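Local coordinates for protein inositol-1-monophosphatase SuhB (PDB 2Q74) that probably dephosphorylates inositol 1-phosphate in a magnesium-dependent reaction, releasing free myo-inositol in the last step of its biosynthesis in mycobacteria, at residues Glu16-Arg27 with Ala135-Ser146; Arg161-Val169 with Leu241-Arg249. All coordinates share one frame; numbering follows the deposited sequence.

Interaction 1 (Glu16-Arg27 with Ala135-Ser146)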
# COMPACT_ATOMS: atom_id res chain seq x y z
N GLU A 16 10.22 20.90 6.94
CA GLU A 16 10.55 19.60 7.55
C GLU A 16 10.03 19.56 8.98
O GLU A 16 9.42 18.58 9.44
CB GLU A 16 12.05 19.36 7.54
CG GLU A 16 12.63 19.07 6.15
CD GLU A 16 14.16 19.21 6.07
OE1 GLU A 16 14.76 19.88 6.94
OE2 GLU A 16 14.75 18.64 5.12
N ASN A 17 10.27 20.65 9.69
CA ASN A 17 9.90 20.74 11.09
C ASN A 17 8.40 20.73 11.28
O ASN A 17 7.88 20.01 12.12
CB ASN A 17 10.51 21.99 11.69
CG ASN A 17 12.01 21.90 11.82
OD1 ASN A 17 12.57 20.83 11.94
ND2 ASN A 17 12.66 23.04 11.81
N LEU A 18 7.69 21.51 10.47
CA LEU A 18 6.24 21.56 10.57
C LEU A 18 5.60 20.23 10.20
O LEU A 18 4.66 19.78 10.87
CB LEU A 18 5.67 22.66 9.69
CG LEU A 18 5.91 24.09 10.15
CD1 LEU A 18 5.00 25.00 9.37
CD2 LEU A 18 5.64 24.24 11.62
N ALA A 19 6.11 19.60 9.14
CA ALA A 19 5.64 18.29 8.72
C ALA A 19 5.78 17.27 9.86
O ALA A 19 4.81 16.55 10.21
CB ALA A 19 6.39 17.83 7.48
N ALA A 20 6.97 17.22 10.47
CA ALA A 20 7.26 16.27 11.55
C ALA A 20 6.37 16.52 12.76
O ALA A 20 5.82 15.57 13.34
CB ALA A 20 8.72 16.33 11.96
N GLU A 21 6.26 17.79 13.14
CA GLU A 21 5.36 18.20 14.21
C GLU A 21 3.94 17.73 13.97
O GLU A 21 3.34 17.08 14.80
CB GLU A 21 5.32 19.72 14.32
CG GLU A 21 6.37 20.35 15.16
CD GLU A 21 6.15 21.84 15.25
OE1 GLU A 21 5.05 22.25 15.69
OE2 GLU A 21 7.05 22.59 14.83
N ALA A 22 3.40 18.11 12.82
CA ALA A 22 2.02 17.82 12.47
C ALA A 22 1.76 16.31 12.40
O ALA A 22 0.72 15.84 12.87
CB ALA A 22 1.65 18.51 11.16
N ALA A 23 2.73 15.55 11.90
CA ALA A 23 2.62 14.10 11.87
C ALA A 23 2.44 13.57 13.29
O ALA A 23 1.54 12.77 13.56
CB ALA A 23 3.85 13.47 11.22
N ALA A 24 3.29 14.03 14.20
CA ALA A 24 3.21 13.62 15.60
C ALA A 24 1.82 13.92 16.21
O ALA A 24 1.31 13.15 17.04
CB ALA A 24 4.29 14.33 16.42
N PHE A 25 1.24 15.03 15.79
CA PHE A 25 -0.07 15.47 16.31
C PHE A 25 -1.19 14.62 15.74
O PHE A 25 -2.09 14.22 16.46
CB PHE A 25 -0.28 16.93 15.91
CG PHE A 25 -1.58 17.52 16.37
CD1 PHE A 25 -1.74 17.93 17.67
CD2 PHE A 25 -2.63 17.68 15.49
CE1 PHE A 25 -2.95 18.50 18.10
CE2 PHE A 25 -3.83 18.24 15.90
CZ PHE A 25 -3.99 18.65 17.21
N VAL A 26 -1.12 14.35 14.44
CA VAL A 26 -2.10 13.49 13.78
C VAL A 26 -2.10 12.10 14.41
O VAL A 26 -3.12 11.52 14.70
CB VAL A 26 -1.77 13.36 12.27
CG1 VAL A 26 -2.57 12.26 11.61
CG2 VAL A 26 -1.99 14.70 11.58
N ARG A 27 -0.90 11.58 14.57
CA ARG A 27 -0.65 10.26 15.10
C ARG A 27 -1.28 10.16 16.49
O ARG A 27 -1.94 9.18 16.83
CB ARG A 27 0.86 10.09 15.11
CG ARG A 27 1.39 8.80 15.61
CD ARG A 27 2.53 8.27 14.73
NE ARG A 27 3.41 9.28 14.12
CZ ARG A 27 4.33 10.01 14.75
NH1 ARG A 27 4.48 9.92 16.07
NH2 ARG A 27 5.09 10.84 14.07
N ALA A 135 7.97 19.36 2.00
CA ALA A 135 8.19 18.24 2.93
C ALA A 135 6.95 17.41 3.03
O ALA A 135 5.85 17.96 3.20
CB ALA A 135 8.59 18.75 4.31
N VAL A 136 7.09 16.10 2.90
CA VAL A 136 5.94 15.19 3.08
C VAL A 136 6.28 14.23 4.18
O VAL A 136 7.29 13.52 4.13
CB VAL A 136 5.62 14.35 1.80
CG1 VAL A 136 4.47 13.33 2.08
CG2 VAL A 136 5.29 15.23 0.62
N ALA A 137 5.44 14.19 5.19
CA ALA A 137 5.68 13.33 6.36
C ALA A 137 4.81 12.13 6.20
O ALA A 137 3.61 12.28 6.10
CB ALA A 137 5.32 14.05 7.65
N ASP A 138 5.42 10.95 6.15
CA ASP A 138 4.71 9.66 6.18
C ASP A 138 4.41 9.35 7.64
O ASP A 138 5.25 8.81 8.37
CB ASP A 138 5.59 8.56 5.54
CG ASP A 138 4.88 7.18 5.45
OD1 ASP A 138 3.88 6.93 6.16
OD2 ASP A 138 5.36 6.33 4.64
N VAL A 139 3.19 9.69 8.05
CA VAL A 139 2.81 9.66 9.45
C VAL A 139 3.07 8.30 10.10
O VAL A 139 3.77 8.23 11.11
CB VAL A 139 1.34 10.14 9.62
CG1 VAL A 139 0.93 10.11 11.08
CG2 VAL A 139 1.20 11.54 9.06
N ALA A 140 2.55 7.23 9.53
CA ALA A 140 2.64 5.93 10.25
C ALA A 140 4.08 5.40 10.22
O ALA A 140 4.50 4.69 11.12
CB ALA A 140 1.66 4.92 9.68
N ALA A 141 4.83 5.76 9.19
CA ALA A 141 6.21 5.28 9.04
C ALA A 141 7.15 6.05 9.95
O ALA A 141 8.22 5.58 10.25
CB ALA A 141 6.64 5.42 7.60
N ARG A 142 6.73 7.23 10.39
CA ARG A 142 7.57 8.15 11.17
C ARG A 142 8.80 8.59 10.40
O ARG A 142 9.90 8.64 10.94
CB ARG A 142 7.94 7.53 12.51
CG ARG A 142 6.76 7.42 13.41
CD ARG A 142 7.04 6.72 14.70
NE ARG A 142 5.81 6.69 15.46
CZ ARG A 142 5.59 5.94 16.54
NH1 ARG A 142 6.54 5.13 17.00
NH2 ARG A 142 4.41 6.00 17.15
N THR A 143 8.60 8.92 9.13
CA THR A 143 9.68 9.39 8.27
C THR A 143 9.26 10.71 7.61
O THR A 143 8.08 11.03 7.55
CB THR A 143 9.98 8.34 7.20
OG1 THR A 143 8.80 8.11 6.42
CG2 THR A 143 10.37 7.02 7.84
N VAL A 144 10.23 11.46 7.10
CA VAL A 144 9.94 12.72 6.43
C VAL A 144 10.79 12.86 5.18
O VAL A 144 12.02 12.74 5.21
CB VAL A 144 10.13 13.95 7.37
CG1 VAL A 144 9.71 15.24 6.66
CG2 VAL A 144 9.32 13.79 8.65
N TYR A 145 10.11 13.08 4.06
CA TYR A 145 10.78 13.32 2.77
C TYR A 145 10.82 14.82 2.60
O TYR A 145 9.85 15.48 2.94
CB TYR A 145 9.96 12.70 1.64
CG TYR A 145 9.77 11.20 1.73
CD1 TYR A 145 8.77 10.64 2.54
CD2 TYR A 145 10.60 10.35 1.02
CE1 TYR A 145 8.61 9.25 2.63
CE2 TYR A 145 10.44 8.99 1.08
CZ TYR A 145 9.45 8.43 1.89
OH TYR A 145 9.34 7.06 1.94
N SER A 146 11.92 15.35 2.06
CA SER A 146 11.97 16.78 1.77
C SER A 146 12.92 17.13 0.65
O SER A 146 13.79 16.34 0.29
CB SER A 146 12.37 17.56 3.02
OG SER A 146 13.62 17.11 3.53
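Ala19 and Ala23 lie flush against Ala137, whose CB is 3.9 Å from the CB of Ala23 and meets the carbonyl O of Ala19 at 3.6 Å. With methyl groups alone on these positions, the helix axis comes within 7.6 Å of strand 135-138, the two running at 25° to each other. Val139 extends the packing: with chi1 at 180° it swings CG1 away from its own backbone N, to Ala23 O and Val26 CG1, and leaves CG2 beside Ala23 CB. At the far end Ser146 OG donates to Glu16 OE2; the modelled 2.5 Å is doubtful at this resolution.

The packing is looser along the flank, where exposed Ala20 sets its CB 4.2 Å from Val144 CG2, and at the more exposed arginine edge beyond Val139. There Arg27 bends at chi2 and chi3 so that NE reaches Val139 O at 3.2 Å, a bent bond (137° at the hydrogen) arriving above the carbonyl plane. Arg142 N, in the G1 beta bulge facing Asp138, binds the same oxygen from the other face. Arg142 NE lies over one face of the Arg27 guanidinium, a like-charge pair.

Helix 8-33 thus covers one face of hairpin 130-148, flanked by helix 55-74, which meets Leu18, Phe25 and Val26. Val136 and Tyr145 point the other way, onto helix 211-220 between the two sheets.

Interaction 2 (Arg161-Val169 with Leu241-Arg249)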
# COMPACT_ATOMS: atom_id res chain seq x y z
N ARG A 161 19.61 11.01 7.92
CA ARG A 161 19.20 11.54 6.62
C ARG A 161 19.86 10.85 5.42
O ARG A 161 21.06 10.66 5.40
CB ARG A 161 19.54 13.02 6.57
CG ARG A 161 18.71 13.77 5.56
CD ARG A 161 18.92 15.26 5.60
NE ARG A 161 20.34 15.62 5.43
CZ ARG A 161 20.79 16.67 4.74
NH1 ARG A 161 19.95 17.51 4.12
NH2 ARG A 161 22.10 16.89 4.67
N HIS A 162 19.07 10.50 4.40
CA HIS A 162 19.57 9.79 3.20
C HIS A 162 19.21 10.54 1.91
O HIS A 162 18.17 11.19 1.84
CB HIS A 162 18.99 8.38 3.11
CG HIS A 162 18.71 7.75 4.44
ND1 HIS A 162 19.68 7.59 5.41
CD2 HIS A 162 17.57 7.26 4.97
CE1 HIS A 162 19.15 7.02 6.48
NE2 HIS A 162 17.87 6.81 6.24
N VAL A 163 20.08 10.44 0.89
CA VAL A 163 19.84 11.09 -0.39
C VAL A 163 18.87 10.23 -1.17
O VAL A 163 18.97 9.02 -1.15
CB VAL A 163 21.15 11.25 -1.24
CG1 VAL A 163 20.86 11.86 -2.62
CG2 VAL A 163 22.14 12.09 -0.50
N LEU A 164 17.94 10.88 -1.86
CA LEU A 164 16.99 10.17 -2.69
C LEU A 164 17.36 10.27 -4.15
O LEU A 164 17.81 11.33 -4.65
CB LEU A 164 15.57 10.71 -2.46
CG LEU A 164 15.00 10.45 -1.06
CD1 LEU A 164 13.58 10.95 -0.95
CD2 LEU A 164 15.10 8.97 -0.71
N ARG A 165 17.16 9.15 -4.83
CA ARG A 165 17.39 9.02 -6.26
C ARG A 165 16.40 8.02 -6.83
O ARG A 165 16.20 6.94 -6.28
CB ARG A 165 18.81 8.55 -6.53
CG ARG A 165 19.88 9.65 -6.41
CD ARG A 165 19.52 10.86 -7.29
NE ARG A 165 20.67 11.44 -7.97
CZ ARG A 165 20.60 12.43 -8.84
NH1 ARG A 165 19.42 12.99 -9.15
NH2 ARG A 165 21.72 12.89 -9.42
N CYS A 166 15.77 8.39 -7.93
CA CYS A 166 14.82 7.49 -8.56
C CYS A 166 15.58 6.41 -9.30
O CYS A 166 16.80 6.46 -9.40
CB CYS A 166 13.90 8.26 -9.50
SG CYS A 166 14.82 9.23 -10.66
N THR A 167 14.86 5.42 -9.78
CA THR A 167 15.48 4.25 -10.36
C THR A 167 16.03 4.57 -11.74
O THR A 167 15.79 5.64 -12.27
CB THR A 167 14.45 3.11 -10.48
OG1 THR A 167 13.42 3.50 -11.38
CG2 THR A 167 13.84 2.79 -9.14
N GLY A 168 16.73 3.62 -12.34
CA GLY A 168 17.26 3.78 -13.70
C GLY A 168 16.63 2.83 -14.72
O GLY A 168 17.30 2.41 -15.65
N VAL A 169 15.35 2.49 -14.56
CA VAL A 169 14.63 1.65 -15.52
C VAL A 169 14.63 2.26 -16.91
O VAL A 169 14.47 3.47 -17.05
CB VAL A 169 13.10 1.48 -15.18
CG1 VAL A 169 12.77 0.03 -14.90
CG2 VAL A 169 12.64 2.46 -14.10
N LEU A 241 8.09 18.28 -6.26
CA LEU A 241 9.44 18.86 -6.15
C LEU A 241 10.40 17.79 -5.69
O LEU A 241 11.52 17.68 -6.18
CB LEU A 241 9.44 20.01 -5.14
CG LEU A 241 10.43 21.16 -5.23
CD1 LEU A 241 10.74 21.71 -3.81
CD2 LEU A 241 11.71 20.84 -5.97
N ILE A 242 9.94 17.01 -4.73
CA ILE A 242 10.77 15.97 -4.14
C ILE A 242 11.17 14.96 -5.21
O ILE A 242 12.37 14.73 -5.43
CB ILE A 242 10.07 15.27 -2.98
CG1 ILE A 242 9.87 16.26 -1.81
CG2 ILE A 242 10.93 14.10 -2.54
CD1 ILE A 242 8.91 15.81 -0.72
N ALA A 243 10.18 14.42 -5.91
CA ALA A 243 10.47 13.54 -7.05
C ALA A 243 11.42 14.23 -8.07
O ALA A 243 12.40 13.65 -8.53
CB ALA A 243 9.18 13.07 -7.70
N ALA A 244 11.17 15.48 -8.38
CA ALA A 244 12.00 16.22 -9.36
C ALA A 244 13.43 16.29 -8.87
O ALA A 244 14.36 15.94 -9.58
CB ALA A 244 11.44 17.61 -9.62
N GLU A 245 13.62 16.69 -7.63
CA GLU A 245 14.97 16.81 -7.08
C GLU A 245 15.67 15.47 -6.91
O GLU A 245 16.86 15.42 -6.58
CB GLU A 245 14.92 17.55 -5.74
CG GLU A 245 14.63 19.04 -5.86
CD GLU A 245 15.68 19.78 -6.64
OE1 GLU A 245 16.89 19.43 -6.53
OE2 GLU A 245 15.30 20.72 -7.37
N ALA A 246 14.92 14.39 -7.12
CA ALA A 246 15.45 13.04 -7.04
C ALA A 246 15.80 12.56 -8.44
O ALA A 246 16.17 11.41 -8.63
CB ALA A 246 14.41 12.09 -6.36
N GLY A 247 15.67 13.46 -9.42
CA GLY A 247 16.02 13.18 -10.83
C GLY A 247 14.85 12.72 -11.69
O GLY A 247 15.01 12.43 -12.87
N ALA A 248 13.66 12.64 -11.10
CA ALA A 248 12.50 12.17 -11.85
C ALA A 248 12.01 13.21 -12.84
O ALA A 248 12.17 14.40 -12.66
CB ALA A 248 11.37 11.76 -10.92
N ARG A 249 11.41 12.73 -13.92
CA ARG A 249 10.70 13.55 -14.85
C ARG A 249 9.31 13.81 -14.27
O ARG A 249 8.60 12.87 -13.92
CB ARG A 249 10.60 12.80 -16.17
CG ARG A 249 10.25 13.65 -17.34
CD ARG A 249 11.46 14.37 -17.92
NE ARG A 249 11.10 14.86 -19.24
CZ ARG A 249 11.04 14.14 -20.36
NH1 ARG A 249 11.32 12.85 -20.34
NH2 ARG A 249 10.71 14.73 -21.51
O HOH W 1 18.33 13.78 -4.43
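Leu164 packs its CB 4.3 Å from the CB of Ala246, and its CD1 reaches Ile242 CG2 at 4.4 Å, forming a small apolar centre between the chain leaving strand 160-163 and the end of helix 233-245. Cys166 continues this surface: SG, turned between its backbone N and carbonyl carbon (chi1 53°), lies over the Gly247-Ala248 peptide, 3.6 Å from Ala248 N.

Further out, Cys166 N donates to Ala246 O at 3.1 Å. The bond is nearly straight, 164° at the hydrogen, although the donor is tilted 21° from the carbonyl plane. Arg165 CA adds a CH...O contact to the same oxygen. Although its CB points away, the Arg165 chain folds back at chi2 and chi3, setting NH1 3.8 Å from Gly247 N with the peptide at the guanidinium edge. A water lies between Leu164 O and Glu245 O, 3.1 Å from the latter. The Glu245 carboxylate instead receives the backbone N-H groups of Gly150 and Gly152.

Gly247 takes positive phi, and Ala248 N and Gly247 N bond back to Ala243 O and Ala244 O. This is a Schellman motif ending the helix, with Cys166 N, beyond strand 160-163, taking up the carbonyl O of Ala246 at that terminus.

How the interactions relate
Interactions 1 and 2 have centres 19 Å apart and touch through the face of the larger sheet turned away from helix 8-33. Tyr145 CD2 packs 3.6 Å from Leu164 CD1, and Ile242 CD1 lies 3.9 Å from Val136 CG2. Residues of strands 135-138 and 143-146 thus join the two contacts: one face carries the helix of interaction 1, the other the helix end of interaction 2, a layering consistent with the alpha-beta-alpha-beta-alpha sandwich. Interaction 1 lies nearer the probable active site: the Val26 side chain is about 4 Å from that of Ile106, a probable substrate-binding residue, and the side chain of Asp107, a probable magnesium ligand, is about 9 Å from that of Val139 but about 11 Å from that of Ile242.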